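Lantibiotic dehydratase (Microbispora corallina, PDB 5EHK) probably uses glutamyl-tRNA to glutamylate serine and threonine residues of a precursor peptide, on the way to their dehydration in biosynthesis of the lantibiotic NAI-107. Local coordinates at residues A405-H410 / G656-R661. Sequence-based numbering, arbitrary orientation.
Sequences ALRRYH and GLEGQR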
# COMPACT_ATOMS: atom_id res chain seq x y z
N ALA A 405 -7.18 13.89 0.23
CA ALA A 405 -6.79 13.83 -1.18
C ALA A 405 -5.58 14.67 -1.65
O ALA A 405 -5.14 14.53 -2.79
CB ALA A 405 -7.98 14.14 -2.07
N LEU A 406 -5.06 15.56 -0.82
CA LEU A 406 -3.97 16.41 -1.25
C LEU A 406 -2.82 16.25 -0.33
O LEU A 406 -1.91 17.07 -0.35
CB LEU A 406 -4.35 17.89 -1.27
CG LEU A 406 -5.38 18.50 -2.21
CD1 LEU A 406 -5.38 20.04 -2.07
CD2 LEU A 406 -5.17 18.07 -3.68
N ARG A 407 -2.84 15.24 0.53
CA ARG A 407 -1.72 15.09 1.45
C ARG A 407 -0.45 14.55 0.77
O ARG A 407 0.65 15.10 0.94
CB ARG A 407 -2.12 14.28 2.68
CG ARG A 407 -3.26 14.88 3.45
CD ARG A 407 -2.82 15.89 4.51
NE ARG A 407 -2.01 17.01 4.03
CZ ARG A 407 -2.44 18.01 3.25
NH1 ARG A 407 -3.69 18.03 2.78
NH2 ARG A 407 -1.60 18.99 2.91
N ARG A 408 -0.59 13.49 -0.02
CA ARG A 408 0.55 12.99 -0.78
C ARG A 408 0.98 13.98 -1.87
O ARG A 408 2.16 14.10 -2.17
CB ARG A 408 0.26 11.60 -1.36
CG ARG A 408 0.04 10.49 -0.31
CD ARG A 408 -0.49 9.21 -0.98
NE ARG A 408 0.52 8.71 -1.91
CZ ARG A 408 1.60 8.02 -1.54
NH1 ARG A 408 1.76 7.68 -0.26
NH2 ARG A 408 2.50 7.65 -2.44
N TYR A 409 0.03 14.68 -2.47
CA TYR A 409 0.32 15.70 -3.47
C TYR A 409 1.20 16.83 -2.90
O TYR A 409 2.19 17.24 -3.50
CB TYR A 409 -0.99 16.29 -3.96
CG TYR A 409 -0.96 16.91 -5.33
CD1 TYR A 409 -0.82 16.14 -6.45
CD2 TYR A 409 -1.12 18.27 -5.48
CE1 TYR A 409 -0.82 16.70 -7.71
CE2 TYR A 409 -1.15 18.84 -6.72
CZ TYR A 409 -0.99 18.06 -7.84
OH TYR A 409 -0.99 18.63 -9.10
N HIS A 410 0.83 17.29 -1.72
CA HIS A 410 1.61 18.29 -1.02
C HIS A 410 3.05 17.82 -0.78
O HIS A 410 4.00 18.59 -0.98
CB HIS A 410 0.92 18.60 0.31
CG HIS A 410 1.73 19.46 1.22
ND1 HIS A 410 1.96 19.12 2.54
CD2 HIS A 410 2.36 20.64 1.01
CE1 HIS A 410 2.72 20.06 3.09
NE2 HIS A 410 2.98 20.98 2.18
N GLY A 656 -8.83 25.51 -1.12
CA GLY A 656 -9.52 26.41 -0.23
C GLY A 656 -9.61 25.83 1.16
O GLY A 656 -9.61 26.59 2.14
N LEU A 657 -9.66 24.50 1.28
CA LEU A 657 -9.78 23.88 2.60
C LEU A 657 -8.43 23.53 3.24
O LEU A 657 -8.38 23.00 4.35
CB LEU A 657 -10.71 22.67 2.56
CG LEU A 657 -12.12 22.99 2.08
CD1 LEU A 657 -12.90 21.70 1.83
CD2 LEU A 657 -12.89 23.91 3.09
N GLU A 658 -7.34 23.87 2.55
CA GLU A 658 -6.01 23.66 3.10
C GLU A 658 -5.85 24.47 4.40
O GLU A 658 -6.47 25.53 4.57
CB GLU A 658 -4.91 24.02 2.08
CG GLU A 658 -4.64 22.96 0.99
CD GLU A 658 -3.96 21.69 1.52
OE1 GLU A 658 -2.76 21.78 1.92
OE2 GLU A 658 -4.61 20.61 1.52
N GLY A 659 -5.06 23.94 5.32
CA GLY A 659 -4.78 24.62 6.56
C GLY A 659 -5.92 24.58 7.54
O GLY A 659 -5.82 25.11 8.64
N GLN A 660 -7.03 23.97 7.16
CA GLN A 660 -8.15 23.85 8.07
C GLN A 660 -8.40 22.39 8.50
O GLN A 660 -8.53 21.49 7.65
CB GLN A 660 -9.40 24.38 7.40
CG GLN A 660 -9.26 25.75 6.77
CD GLN A 660 -10.58 26.22 6.20
OE1 GLN A 660 -11.56 26.30 6.92
NE2 GLN A 660 -10.65 26.41 4.89
N ARG A 661 -8.50 22.15 9.80
CA ARG A 661 -8.90 20.83 10.28
C ARG A 661 -10.42 20.58 10.09
O ARG A 661 -11.24 21.32 10.60
CB ARG A 661 -8.49 20.65 11.73
CG ARG A 661 -8.98 19.37 12.35
CD ARG A 661 -8.27 19.09 13.65
NE ARG A 661 -8.56 17.75 14.14
CZ ARG A 661 -7.91 17.14 15.12
NH1 ARG A 661 -6.90 17.75 15.76
NH2 ARG A 661 -8.27 15.92 15.47
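Leu406, at the N-cap position of helix 407-417, lays its side chain against the carboxylate of Glu658: CD1 comes within 3.7 Å of Glu658 OE2, and CB lies at 3.9 Å from the same oxygen. The leucine also touches Leu651 and Glu654 of helix 647-656, the helix that leads into this loop. Arg407, the first residue of the helix, makes the polar half of the contact. Its chain bends at chi2 (-88°) and again at chi3, and this double bend turns the guanidinium end toward the loop although its first bond points off to one side of the loop. The grip on Glu658 is an end-on, two-nitrogen salt bridge: NH1 bonds to OE2 at 3.0 Å and NH2 to OE1 at 3.2 Å. Both oxygens offer their syn lone pairs, and the guanidinium and carboxylate planes are only 19° apart. OE2 sits nearly in the arginine plane, whereas OE1 is tilted somewhat out of it. The acid is presented by a type II beta turn, Leu657 to Gln660, in which Glu658 and Gly659 are the central residues; the contact thereby ties the start of helix 407-417 to the loop leaving helix 647-656, both within the N-terminal lantibiotic dehydratase family region. Second partners hold each end of the bridge: Met403 O accepts from Arg407 NH1, and Leu620 N donates to Glu658 OE1, which brings strand 620-624 into the arrangement. One turn on, His410 N bonds to Leu406 O at 3.1 Å, and His410 NE2 is hydrogen-bonded to Asn616 O.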